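Local coordinates for protein tRNA (adenine-N(1)-)-methyltransferase (Thermus thermophilus, PDB 2PWY) that catalyses the S-adenosyl-L-methionine-dependent methylation of N1 of adenosine 58 in tRNA, and is required for growth at extreme temperatures, at residues L12-R15 and A19-V22; S86-L91 and A247-L252; F113-V118 and A143-E148; Q136-V141 and V150-G155; E176-L181 and I201-E206. One frame throughout, in Å; residues are numbered along the deposited sequence.

Interaction 1: L12-R15 and A19-V22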
# COMPACT_ATOMS: atom_id res chain seq x y z
N LEU A 12 -22.50 -21.78 1.37
CA LEU A 12 -23.35 -21.53 0.22
C LEU A 12 -23.14 -20.09 -0.23
O LEU A 12 -23.00 -19.19 0.60
CB LEU A 12 -24.82 -21.75 0.58
CG LEU A 12 -25.20 -23.07 1.26
CD1 LEU A 12 -26.71 -23.14 1.45
CD2 LEU A 12 -24.68 -24.28 0.46
N LYS A 13 -23.10 -19.88 -1.55
CA LYS A 13 -23.09 -18.54 -2.12
C LYS A 13 -24.23 -18.39 -3.12
O LYS A 13 -24.46 -19.28 -3.97
CB LYS A 13 -21.76 -18.22 -2.81
CG LYS A 13 -20.56 -18.12 -1.86
CD LYS A 13 -19.35 -17.42 -2.53
CE LYS A 13 -18.55 -18.37 -3.44
NZ LYS A 13 -17.20 -17.84 -3.87
N ASP A 14 -24.95 -17.27 -3.03
CA ASP A 14 -26.01 -16.98 -3.99
C ASP A 14 -25.47 -16.13 -5.14
O ASP A 14 -24.28 -15.80 -5.16
CB ASP A 14 -27.25 -16.37 -3.29
CG ASP A 14 -26.96 -15.04 -2.61
OD1 ASP A 14 -26.00 -14.33 -2.99
OD2 ASP A 14 -27.74 -14.69 -1.69
N ARG A 15 -26.33 -15.79 -6.10
CA ARG A 15 -25.89 -15.05 -7.29
C ARG A 15 -25.39 -13.63 -6.97
O ARG A 15 -24.56 -13.09 -7.70
CB ARG A 15 -26.99 -15.01 -8.36
N ALA A 19 -22.64 -14.99 1.27
CA ALA A 19 -22.15 -16.29 1.76
C ALA A 19 -22.84 -16.71 3.05
O ALA A 19 -23.12 -15.88 3.92
CB ALA A 19 -20.64 -16.27 1.94
N TYR A 20 -23.11 -18.01 3.17
CA TYR A 20 -23.82 -18.56 4.31
C TYR A 20 -23.17 -19.85 4.75
O TYR A 20 -22.96 -20.76 3.94
CB TYR A 20 -25.28 -18.87 3.95
CG TYR A 20 -26.03 -17.75 3.28
CD1 TYR A 20 -26.84 -16.88 4.02
CD2 TYR A 20 -25.94 -17.55 1.90
CE1 TYR A 20 -27.53 -15.84 3.40
CE2 TYR A 20 -26.63 -16.51 1.28
CZ TYR A 20 -27.42 -15.67 2.04
OH TYR A 20 -28.11 -14.63 1.42
N LEU A 21 -22.86 -19.94 6.04
CA LEU A 21 -22.28 -21.13 6.61
C LEU A 21 -23.41 -22.01 7.12
O LEU A 21 -24.26 -21.57 7.89
CB LEU A 21 -21.30 -20.76 7.73
CG LEU A 21 -20.21 -21.72 8.19
CD1 LEU A 21 -19.25 -22.15 7.07
CD2 LEU A 21 -19.42 -21.05 9.31
N VAL A 22 -23.43 -23.25 6.64
CA VAL A 22 -24.51 -24.18 6.96
C VAL A 22 -23.92 -25.45 7.54
O VAL A 22 -22.95 -26.01 7.01
CB VAL A 22 -25.39 -24.47 5.71
CG1 VAL A 22 -26.46 -25.52 6.01
CG2 VAL A 22 -26.02 -23.18 5.19
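L12 and Y20 face each other as an antiparallel hydrogen-bonded pair, and two backbone bonds clamp them together. The amide N of L12 gives its hydrogen to O of Y20 at 2.8 Å in a nearly straight bond (170°). The return bond, from N of Y20 to O of L12, is equally short but more bent, at 147°. A19, paired with K13 as a non-hydrogen-bonded pair, brings its CA to O of L12 at 3.2 Å in a CA-H...O contact.

The close packing lies on the face that carries L12, Y20 and V22. L12 is buried there, and its CD1 meets CG2 of V22 at 3.8 Å, while L42 and V61 also touch the leucine. The Y20 ring runs back toward the turn, and its OH donates to OD2 of D14 at 3.1 Å. The carboxylate and ring planes stand 74° apart, and the hydroxyl reaches OD2 from above the carboxylate plane. OD1 of D14 also accepts from N of R18, and OD2 is hydrogen-bonded to NE2 of H32, so three bonds fix the acid.

The face of K13 and A19 is looser: CG of K13 comes no nearer to CB of A19 than 4.2 Å. The lysine is partly exposed, and its NZ forms a salt bridge with E219 of a second subunit.

Two short strands paired in this way and joined by a short loop form a beta hairpin, here at the edge of the four-stranded antiparallel sheet of the small N-terminal domain, which may help recognise tRNA.

Interaction 2: S86-L91 and A247-L252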
# COMPACT_ATOMS: atom_id res chain seq x y z
N SER A 86 -2.13 -16.33 8.63
CA SER A 86 -1.22 -16.91 7.64
C SER A 86 0.22 -16.41 7.83
O SER A 86 1.17 -17.22 7.88
CB SER A 86 -1.74 -16.54 6.24
OG SER A 86 -0.90 -17.06 5.23
N ALA A 87 0.39 -15.09 7.94
CA ALA A 87 1.71 -14.50 8.15
C ALA A 87 2.31 -14.91 9.49
O ALA A 87 3.51 -15.19 9.58
CB ALA A 87 1.66 -12.98 8.02
N MET A 88 1.47 -14.96 10.53
CA MET A 88 1.98 -15.33 11.86
C MET A 88 2.58 -16.73 11.89
O MET A 88 3.61 -16.95 12.51
CB MET A 88 0.89 -15.19 12.92
CG MET A 88 0.55 -13.76 13.20
SD MET A 88 -0.77 -13.60 14.39
CE MET A 88 0.12 -13.95 15.91
N VAL A 89 1.94 -17.67 11.19
CA VAL A 89 2.47 -19.03 11.13
C VAL A 89 3.86 -19.07 10.48
O VAL A 89 4.75 -19.79 10.94
CB VAL A 89 1.49 -19.97 10.43
CG1 VAL A 89 2.14 -21.32 10.14
CG2 VAL A 89 0.24 -20.14 11.32
N THR A 90 4.04 -18.27 9.43
CA THR A 90 5.33 -18.19 8.75
C THR A 90 6.37 -17.47 9.61
O THR A 90 7.52 -17.90 9.70
CB THR A 90 5.20 -17.49 7.37
OG1 THR A 90 4.33 -18.28 6.55
CG2 THR A 90 6.58 -17.42 6.68
N LEU A 91 5.97 -16.37 10.24
CA LEU A 91 6.89 -15.63 11.11
C LEU A 91 7.32 -16.45 12.34
O LEU A 91 8.45 -16.33 12.81
CB LEU A 91 6.28 -14.31 11.54
CG LEU A 91 6.06 -13.31 10.40
CD1 LEU A 91 5.24 -12.14 10.93
CD2 LEU A 91 7.39 -12.83 9.84
N ALA A 247 -4.23 -5.28 12.00
CA ALA A 247 -3.27 -5.15 13.08
C ALA A 247 -1.83 -5.18 12.58
O ALA A 247 -1.56 -5.61 11.46
CB ALA A 247 -3.48 -6.26 14.13
N PHE A 248 -0.92 -4.71 13.43
CA PHE A 248 0.50 -4.89 13.25
C PHE A 248 0.92 -6.23 13.81
O PHE A 248 0.33 -6.70 14.78
CB PHE A 248 1.24 -3.78 13.99
CG PHE A 248 0.88 -2.41 13.51
CD1 PHE A 248 1.54 -1.87 12.42
CD2 PHE A 248 -0.14 -1.69 14.12
CE1 PHE A 248 1.20 -0.61 11.93
CE2 PHE A 248 -0.48 -0.41 13.65
CZ PHE A 248 0.18 0.12 12.56
N LEU A 249 1.95 -6.82 13.21
CA LEU A 249 2.58 -8.02 13.75
C LEU A 249 3.95 -7.65 14.29
O LEU A 249 4.75 -6.98 13.61
CB LEU A 249 2.72 -9.11 12.68
CG LEU A 249 1.45 -9.56 11.94
CD1 LEU A 249 1.77 -10.72 11.02
CD2 LEU A 249 0.39 -9.95 12.93
N VAL A 250 4.23 -8.07 15.52
CA VAL A 250 5.50 -7.78 16.19
C VAL A 250 6.19 -9.12 16.50
O VAL A 250 5.63 -9.95 17.23
CB VAL A 250 5.27 -7.00 17.51
CG1 VAL A 250 6.61 -6.73 18.18
CG2 VAL A 250 4.52 -5.67 17.25
N ALA A 251 7.38 -9.31 15.94
CA ALA A 251 8.14 -10.55 16.13
C ALA A 251 9.34 -10.27 17.03
O ALA A 251 10.13 -9.35 16.78
CB ALA A 251 8.62 -11.13 14.79
N LEU A 252 9.48 -11.08 18.07
CA LEU A 252 10.62 -11.02 18.98
C LEU A 252 11.36 -12.34 18.92
O LEU A 252 10.72 -13.39 18.82
CB LEU A 252 10.14 -10.80 20.43
CG LEU A 252 9.16 -9.64 20.69
CD1 LEU A 252 8.68 -9.70 22.14
CD2 LEU A 252 9.82 -8.33 20.40
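L249 meets three residues of helix 86-91, and the contact across the segments is apolar. CD1 sits mainly against A87 and L91, lying 3.8 Å from CB of the alanine and 3.8 Å from CD1 of the leucine. CD2 turns to M88 and touches its CG at 3.8 Å, with SD a little farther away at 4.1 Å. CG of L249 lies beside the backbone N and anti to the carbonyl carbon (chi1 -56°), which directs the forked end at the helix. Cutting L249 back to an alanine would remove both methyls and is likely to leave A87, M88 and L91 without their common partner, opening a gap between helix and strand.

The helix is bonded within itself and the strand to its neighbours in the sheet. N of L91 bonds to O of A87 at 2.8 Å. The strand has backbone bonds to L198 and A196 on one flank and to L222, E219 and R220 on the other.

The axes of helix segment 86-91 and strand segment 248-252 approach to 10.1 Å and run almost parallel, at 10°. Beyond the pair, M88 also packs on L110, a residue of the S-adenosyl-L-methionine site, and OG of S86 is hydrogen-bonded to OG1 of T90 of a second subunit, and the reverse. The arrangement is that of a helix covering the central mixed sheet of a class I, Rossmann-like methyltransferase domain.

Interaction 3: F113-V118 and A143-E148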
# COMPACT_ATOMS: atom_id res chain seq x y z
N PHE A 113 -5.35 -22.05 12.45
CA PHE A 113 -4.14 -21.87 11.63
C PHE A 113 -2.94 -22.55 12.30
O PHE A 113 -2.18 -23.29 11.65
CB PHE A 113 -3.86 -20.38 11.40
CG PHE A 113 -4.60 -19.83 10.21
CD1 PHE A 113 -5.94 -19.45 10.32
CD2 PHE A 113 -3.96 -19.71 8.97
CE1 PHE A 113 -6.64 -18.94 9.20
CE2 PHE A 113 -4.65 -19.21 7.86
CZ PHE A 113 -5.98 -18.83 7.97
N LEU A 114 -2.79 -22.32 13.60
CA LEU A 114 -1.70 -22.94 14.37
C LEU A 114 -1.78 -24.47 14.36
O LEU A 114 -0.76 -25.17 14.21
CB LEU A 114 -1.72 -22.41 15.82
CG LEU A 114 -1.50 -20.89 16.04
CD1 LEU A 114 -1.66 -20.58 17.53
CD2 LEU A 114 -0.16 -20.41 15.49
N ALA A 115 -2.99 -24.99 14.50
CA ALA A 115 -3.23 -26.44 14.56
C ALA A 115 -2.90 -27.14 13.24
O ALA A 115 -2.33 -28.22 13.25
CB ALA A 115 -4.68 -26.72 15.00
N ARG A 116 -3.25 -26.52 12.11
CA ARG A 116 -2.82 -27.04 10.80
C ARG A 116 -1.32 -27.08 10.68
O ARG A 116 -0.77 -28.06 10.15
CB ARG A 116 -3.33 -26.16 9.67
CG ARG A 116 -4.77 -26.39 9.30
CD ARG A 116 -5.07 -25.62 8.03
NE ARG A 116 -6.37 -26.00 7.51
CZ ARG A 116 -6.89 -25.52 6.38
NH1 ARG A 116 -6.23 -24.64 5.65
NH2 ARG A 116 -8.09 -25.95 6.00
N ALA A 117 -0.66 -26.00 11.12
CA ALA A 117 0.78 -25.87 10.96
C ALA A 117 1.58 -26.91 11.73
O ALA A 117 2.56 -27.43 11.22
CB ALA A 117 1.24 -24.46 11.34
N VAL A 118 1.16 -27.25 12.94
CA VAL A 118 1.96 -28.18 13.75
C VAL A 118 1.51 -29.62 13.57
O VAL A 118 2.26 -30.55 13.86
CB VAL A 118 1.99 -27.77 15.25
CG1 VAL A 118 2.49 -26.33 15.41
CG2 VAL A 118 0.63 -27.93 15.91
N ALA A 143 -15.84 -27.92 15.22
CA ALA A 143 -16.76 -27.99 14.09
C ALA A 143 -16.04 -28.09 12.75
O ALA A 143 -16.63 -28.50 11.74
CB ALA A 143 -17.70 -26.78 14.09
N PHE A 144 -14.75 -27.72 12.75
CA PHE A 144 -13.98 -27.61 11.51
C PHE A 144 -12.79 -28.58 11.46
O PHE A 144 -12.34 -28.95 10.38
CB PHE A 144 -13.45 -26.18 11.39
CG PHE A 144 -12.94 -25.83 10.02
CD1 PHE A 144 -13.83 -25.50 9.00
CD2 PHE A 144 -11.58 -25.81 9.75
CE1 PHE A 144 -13.37 -25.16 7.72
CE2 PHE A 144 -11.11 -25.47 8.48
CZ PHE A 144 -12.01 -25.14 7.47
N TRP A 145 -12.33 -28.99 12.64
CA TRP A 145 -11.04 -29.68 12.79
C TRP A 145 -11.18 -30.77 13.83
O TRP A 145 -11.49 -30.49 15.00
CB TRP A 145 -10.01 -28.64 13.23
CG TRP A 145 -8.60 -29.09 13.53
CD1 TRP A 145 -8.02 -29.16 14.76
CD2 TRP A 145 -7.57 -29.46 12.59
NE1 TRP A 145 -6.71 -29.55 14.66
CE2 TRP A 145 -6.40 -29.75 13.34
CE3 TRP A 145 -7.52 -29.58 11.19
CZ2 TRP A 145 -5.21 -30.17 12.75
CZ3 TRP A 145 -6.32 -30.00 10.59
CH2 TRP A 145 -5.18 -30.28 11.38
N GLN A 146 -10.93 -32.00 13.41
CA GLN A 146 -11.14 -33.17 14.26
C GLN A 146 -9.86 -33.74 14.90
O GLN A 146 -9.93 -34.66 15.72
CB GLN A 146 -11.89 -34.26 13.48
N VAL A 147 -8.71 -33.19 14.53
CA VAL A 147 -7.42 -33.66 15.05
C VAL A 147 -7.23 -33.15 16.48
O VAL A 147 -7.38 -31.96 16.74
CB VAL A 147 -6.24 -33.22 14.13
CG1 VAL A 147 -4.90 -33.60 14.73
CG2 VAL A 147 -6.39 -33.82 12.72
N GLU A 148 -6.91 -34.07 17.39
CA GLU A 148 -6.81 -33.75 18.82
C GLU A 148 -5.41 -33.26 19.18
O GLU A 148 -4.70 -33.85 20.00
CB GLU A 148 -7.25 -34.96 19.67
CG GLU A 148 -8.76 -35.24 19.56
CD GLU A 148 -9.19 -36.60 20.10
OE1 GLU A 148 -8.33 -37.42 20.49
OE2 GLU A 148 -10.42 -36.85 20.12
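W145 leans its indole against the helix backbone at A115 and R116, with its long side running along the two residues. NE1 lies closest to CB of A115, at 3.5 Å, and CE2 of the same ring is 3.9 Å from that methyl. Farther along, CZ2 reaches O of A115 at 3.5 Å, and CH2 stands 4.1 Å from CA of R116. The indole gets there because CG of W145 is anti to its backbone N (chi1 177°), which throws the ring from the loop toward the helix. V147 from the same loop lies over one face of the indole, its CB offset toward the rim, while the backbone N of R116 stands on the opposite face, likewise toward the rim.

The NE1 hydrogen is used by OD1 of N149, whose ND2 in turn bonds to O of A115, so one asparagine side chain links the indole to the helix backbone. In the Rossmann-like fold this joins helix 109-118, whose N-terminal end carries part of the S-adenosyl-L-methionine-binding segment S107-L110, to the loop that leaves helix 131-144 and leads into strand 150-154.

R116 points its extended chain past W145 toward F144. Its CG lies 4.1 Å from CZ3 of the indole, and at the far end NH2 comes to 3.9 Å from CE2 of F144. NH2 meets that phenyl ring at its edge, near the ring plane, and the guanidinium and phenyl planes are 33° apart. The charge of R116 is taken by a salt bridge from NH2 to D93 of a second subunit. F144, for its part, stacks on the ring of Y69 in helix 66-72.

Interaction 4: Q136-V141 and V150-G155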
# COMPACT_ATOMS: atom_id res chain seq x y z
N GLN A 136 -17.04 -20.88 23.03
CA GLN A 136 -17.29 -20.62 21.61
C GLN A 136 -16.09 -21.04 20.76
O GLN A 136 -16.26 -21.65 19.69
CB GLN A 136 -17.64 -19.14 21.35
CG GLN A 136 -18.11 -18.84 19.91
CD GLN A 136 -19.32 -19.67 19.50
OE1 GLN A 136 -20.33 -19.71 20.21
NE2 GLN A 136 -19.23 -20.34 18.35
N ALA A 137 -14.89 -20.73 21.25
CA ALA A 137 -13.66 -21.09 20.52
C ALA A 137 -13.58 -22.60 20.34
O ALA A 137 -13.31 -23.08 19.24
CB ALA A 137 -12.43 -20.57 21.24
N GLU A 138 -13.84 -23.33 21.41
CA GLU A 138 -13.83 -24.79 21.34
C GLU A 138 -14.85 -25.30 20.33
O GLU A 138 -14.52 -26.17 19.52
CB GLU A 138 -14.00 -25.42 22.73
CG GLU A 138 -12.82 -25.10 23.66
CD GLU A 138 -12.94 -25.72 25.04
OE1 GLU A 138 -14.01 -26.27 25.36
OE2 GLU A 138 -11.96 -25.65 25.82
N ARG A 139 -16.08 -24.77 20.34
CA ARG A 139 -17.08 -25.16 19.33
C ARG A 139 -16.58 -24.88 17.92
O ARG A 139 -16.70 -25.73 17.02
CB ARG A 139 -18.43 -24.47 19.56
CG ARG A 139 -19.27 -25.09 20.69
CD ARG A 139 -20.71 -24.54 20.73
NE ARG A 139 -20.77 -23.15 21.17
CZ ARG A 139 -20.80 -22.75 22.44
NH1 ARG A 139 -20.78 -23.63 23.44
NH2 ARG A 139 -20.84 -21.45 22.72
N ASN A 140 -16.01 -23.69 17.73
CA ASN A 140 -15.55 -23.27 16.40
C ASN A 140 -14.47 -24.21 15.87
O ASN A 140 -14.51 -24.62 14.71
CB ASN A 140 -15.05 -21.83 16.43
CG ASN A 140 -16.18 -20.81 16.49
OD1 ASN A 140 -17.35 -21.13 16.26
ND2 ASN A 140 -15.83 -19.57 16.79
N VAL A 141 -13.51 -24.55 16.74
CA VAL A 141 -12.41 -25.44 16.37
C VAL A 141 -12.93 -26.84 16.06
O VAL A 141 -12.61 -27.44 15.03
CB VAL A 141 -11.33 -25.49 17.49
CG1 VAL A 141 -10.26 -26.55 17.20
CG2 VAL A 141 -10.70 -24.10 17.65
N VAL A 150 -4.95 -29.85 19.96
CA VAL A 150 -5.10 -28.61 20.71
C VAL A 150 -5.45 -28.92 22.16
O VAL A 150 -6.43 -29.61 22.43
CB VAL A 150 -6.21 -27.69 20.13
CG1 VAL A 150 -6.23 -26.36 20.88
CG2 VAL A 150 -5.99 -27.44 18.63
N ARG A 151 -4.64 -28.40 23.09
CA ARG A 151 -4.97 -28.47 24.52
C ARG A 151 -5.44 -27.10 24.98
O ARG A 151 -4.65 -26.15 24.98
CB ARG A 151 -3.78 -28.97 25.34
CG ARG A 151 -4.14 -29.34 26.79
CD ARG A 151 -2.99 -29.96 27.59
NE ARG A 151 -2.47 -31.20 27.00
CZ ARG A 151 -1.18 -31.45 26.78
NH1 ARG A 151 -0.24 -30.58 27.13
NH2 ARG A 151 -0.82 -32.61 26.23
N PHE A 152 -6.73 -26.99 25.31
CA PHE A 152 -7.32 -25.72 25.73
C PHE A 152 -7.20 -25.58 27.24
O PHE A 152 -7.36 -26.57 27.96
CB PHE A 152 -8.81 -25.66 25.37
CG PHE A 152 -9.10 -25.68 23.89
CD1 PHE A 152 -9.02 -24.52 23.13
CD2 PHE A 152 -9.53 -26.86 23.27
CE1 PHE A 152 -9.32 -24.53 21.75
CE2 PHE A 152 -9.83 -26.88 21.90
CZ PHE A 152 -9.73 -25.71 21.13
N HIS A 153 -6.93 -24.36 27.69
CA HIS A 153 -6.84 -24.04 29.12
C HIS A 153 -7.66 -22.82 29.45
O HIS A 153 -7.54 -21.76 28.79
CB HIS A 153 -5.40 -23.77 29.54
CG HIS A 153 -4.46 -24.91 29.27
ND1 HIS A 153 -3.85 -25.09 28.05
CD2 HIS A 153 -4.03 -25.91 30.07
CE1 HIS A 153 -3.08 -26.16 28.11
NE2 HIS A 153 -3.17 -26.68 29.32
N LEU A 154 -8.49 -22.94 30.48
CA LEU A 154 -9.24 -21.80 31.00
C LEU A 154 -8.40 -21.12 32.06
O LEU A 154 -8.08 -21.71 33.10
CB LEU A 154 -10.57 -22.24 31.61
CG LEU A 154 -11.39 -21.14 32.28
CD1 LEU A 154 -11.89 -20.13 31.25
CD2 LEU A 154 -12.56 -21.76 33.04
N GLY A 155 -8.02 -19.88 31.79
CA GLY A 155 -7.18 -19.13 32.72
C GLY A 155 -6.28 -18.12 32.04
O GLY A 155 -6.17 -18.10 30.81
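E138 lays its side chain across the ring of F152, and the two run past each other in opposite directions. Following the glutamate outward, CB leaves the helix with CG anti to the carbonyl carbon (chi1 -65°), a turn that sets CG above the phenyl ring. CG makes the closest approach to the centre of the ring: it stands 3.6 Å from the ring centroid and 7° off the ring normal, a CH-pi contact over the middle of the face. The chain is extended beyond CG, so CD moves outward over the CD2 and CG side of the ring, 4.0 Å from each. At the tip OE2 passes beyond the ring and ends 3.2 Å from CB of F152, with the carboxylate plane 54° from that of the ring. OE1 makes a long, weak ion pair with R142.

The opposite face of the phenyl ring is covered by V150, whose CG1 lies offset toward the rim, and the ring is therefore held between E138 and its own strand. V141, one helical turn on from E138, closes the edge: its CG2 meets CZ of F152 at 4.0 Å, in the ring plane. T105 and L134 add further packing on the phenylalanine.

V141 also lies close to G108 of the S-adenosyl-L-methionine site, and G155, at the end of the strand, touches the bound S-adenosyl-L-homocysteine. The contact thus fastens the helix to the outermost parallel strand of its sheet within this chain. Helix 131-144, linking strands 123-128 and 150-154 as the crossover, makes the beta-alpha-beta unit characteristic of Rossmann-like methyltransferases.

Interaction 5: E176-L181 and I201-E206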
# COMPACT_ATOMS: atom_id res chain seq x y z
N GLU A 176 -2.93 -6.76 26.05
CA GLU A 176 -1.79 -6.37 26.89
C GLU A 176 -0.72 -7.46 26.94
O GLU A 176 -0.50 -8.08 27.99
CB GLU A 176 -2.27 -6.01 28.30
CG GLU A 176 -3.29 -4.88 28.31
CD GLU A 176 -3.85 -4.61 29.67
OE1 GLU A 176 -4.35 -5.55 30.32
OE2 GLU A 176 -3.82 -3.43 30.08
N PRO A 177 -0.05 -7.69 25.79
CA PRO A 177 0.94 -8.76 25.69
C PRO A 177 2.14 -8.58 26.62
O PRO A 177 2.78 -9.56 26.97
CB PRO A 177 1.39 -8.70 24.23
CG PRO A 177 1.08 -7.33 23.79
CD PRO A 177 -0.17 -6.96 24.52
N TRP A 178 2.45 -7.34 27.02
CA TRP A 178 3.53 -7.11 27.98
C TRP A 178 3.33 -7.90 29.28
O TRP A 178 4.29 -8.33 29.90
CB TRP A 178 3.71 -5.61 28.29
CG TRP A 178 2.43 -4.84 28.30
CD1 TRP A 178 1.64 -4.56 29.39
CD2 TRP A 178 1.79 -4.25 27.17
NE1 TRP A 178 0.54 -3.83 29.00
CE2 TRP A 178 0.61 -3.61 27.64
CE3 TRP A 178 2.10 -4.17 25.80
CZ2 TRP A 178 -0.27 -2.93 26.79
CZ3 TRP A 178 1.22 -3.48 24.95
CH2 TRP A 178 0.06 -2.87 25.45
N LYS A 179 2.07 -8.10 29.68
CA LYS A 179 1.77 -8.84 30.91
C LYS A 179 2.15 -10.32 30.90
O LYS A 179 2.26 -10.94 31.96
CB LYS A 179 0.29 -8.70 31.27
CG LYS A 179 -0.12 -7.30 31.67
CD LYS A 179 -1.54 -7.31 32.25
CE LYS A 179 -2.08 -5.91 32.46
NZ LYS A 179 -1.09 -4.97 33.04
N VAL A 180 2.33 -10.89 29.70
CA VAL A 180 2.62 -12.33 29.56
C VAL A 180 4.06 -12.61 29.08
O VAL A 180 4.41 -13.76 28.79
CB VAL A 180 1.57 -13.07 28.65
CG1 VAL A 180 0.16 -12.85 29.16
CG2 VAL A 180 1.67 -12.64 27.17
N LEU A 181 4.87 -11.56 28.99
CA LEU A 181 6.24 -11.69 28.47
C LEU A 181 7.15 -12.53 29.38
O LEU A 181 8.01 -13.25 28.90
CB LEU A 181 6.87 -10.32 28.23
CG LEU A 181 6.37 -9.53 27.01
CD1 LEU A 181 7.10 -8.20 26.94
CD2 LEU A 181 6.52 -10.32 25.69
N ILE A 201 -0.62 1.25 16.79
CA ILE A 201 0.83 1.49 16.85
C ILE A 201 1.29 1.85 18.27
O ILE A 201 2.44 1.59 18.64
CB ILE A 201 1.27 2.56 15.81
CG1 ILE A 201 2.77 2.42 15.49
CG2 ILE A 201 0.93 3.97 16.30
CD1 ILE A 201 3.19 1.06 14.89
N THR A 202 0.41 2.46 19.06
CA THR A 202 0.71 2.80 20.45
C THR A 202 0.95 1.51 21.27
O THR A 202 1.86 1.45 22.10
CB THR A 202 -0.44 3.61 21.07
OG1 THR A 202 -1.68 3.04 20.66
CG2 THR A 202 -0.38 5.06 20.60
N GLN A 203 0.15 0.48 21.00
CA GLN A 203 0.32 -0.82 21.64
C GLN A 203 1.65 -1.45 21.20
O GLN A 203 2.36 -2.02 22.03
CB GLN A 203 -0.83 -1.75 21.27
CG GLN A 203 -2.16 -1.38 21.91
CD GLN A 203 -3.28 -2.21 21.33
OE1 GLN A 203 -3.57 -2.14 20.14
NE2 GLN A 203 -3.89 -3.04 22.17
N VAL A 204 1.96 -1.33 19.91
CA VAL A 204 3.24 -1.81 19.38
C VAL A 204 4.41 -1.19 20.12
O VAL A 204 5.31 -1.88 20.59
CB VAL A 204 3.37 -1.55 17.85
CG1 VAL A 204 4.82 -1.83 17.36
CG2 VAL A 204 2.34 -2.39 17.07
N LEU A 205 4.40 0.14 20.26
CA LEU A 205 5.49 0.83 20.92
C LEU A 205 5.59 0.42 22.38
O LEU A 205 6.70 0.25 22.89
CB LEU A 205 5.33 2.36 20.77
CG LEU A 205 5.48 2.87 19.33
CD1 LEU A 205 4.92 4.30 19.22
CD2 LEU A 205 6.95 2.81 18.88
N GLU A 206 4.44 0.25 23.04
CA GLU A 206 4.42 -0.20 24.42
C GLU A 206 5.05 -1.60 24.56
O GLU A 206 5.86 -1.82 25.46
CB GLU A 206 3.00 -0.17 25.01
CG GLU A 206 2.97 -0.49 26.50
CD GLU A 206 1.69 -0.03 27.21
OE1 GLU A 206 0.81 0.60 26.58
OE2 GLU A 206 1.60 -0.29 28.43
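With CG of E206 anti to its backbone N (chi1 -173°) and the rest of its chain extended, the glutamate spreads over the indole of W178; the tryptophan's own torsions turn that ring toward the helix. The two side chains cross at about a right angle, yet their flat groups stack, with the carboxylate and ring planes only 6° apart.

CG of E206 sits 3.7 Å from the centroid of the six-membered ring, 7° off its normal, as a CH-pi contact over the face. The carboxylate carbon CD follows at 3.5 Å from CZ2 of W178, and OE2 continues toward the five-membered ring, 3.6 Å from CE2. The other face of the indole is backed by CA of E176 and CD of P177, both offset toward the rim, so the ring is layered between its own loop and the glutamate. Its edge meets the helix backbone: CZ3 of W178 lies 3.5 Å from O of Q203, near the ring plane. Without the indole, as with an alanine here, E206 is likely to lose the surface it lies on, and a gap would open between loop and helix.

OE1 of Q203 accepts from N of N200, just before the helix, and its NE2 makes a weak bond to O of M175. The loop, part of the Rossmann-like methyltransferase domain, lies by the cofactor pocket, where V180 touches bound S-adenosyl-L-homocysteine. It follows strand 167-173 and runs into helix 181-187, while helix 201-211 packs with L207 against P177, W178 and L181, and with V204 on strand 248-254.

From the N terminus, interaction 1 closes first, as a short hairpin in the small N-terminal domain, in series with all the others. Interaction 2 then spans 155 residues, from helix 82-91 to strand 248-254, and interactions 3, 4 and 5 are nested inside that loop. Interactions 3 and 4 cross, their segments alternating along helix 131-144 and its neighbours, and they touch through A115 and V150. Interaction 5 closes later, joining the loop after strand 167-173 to helix 201-211. Interaction 2 touches interaction 3 through V89 and A117, and interaction 5 through F248 and V204, so its helix packs on that of interaction 3 and its strand on the helix of interaction 5.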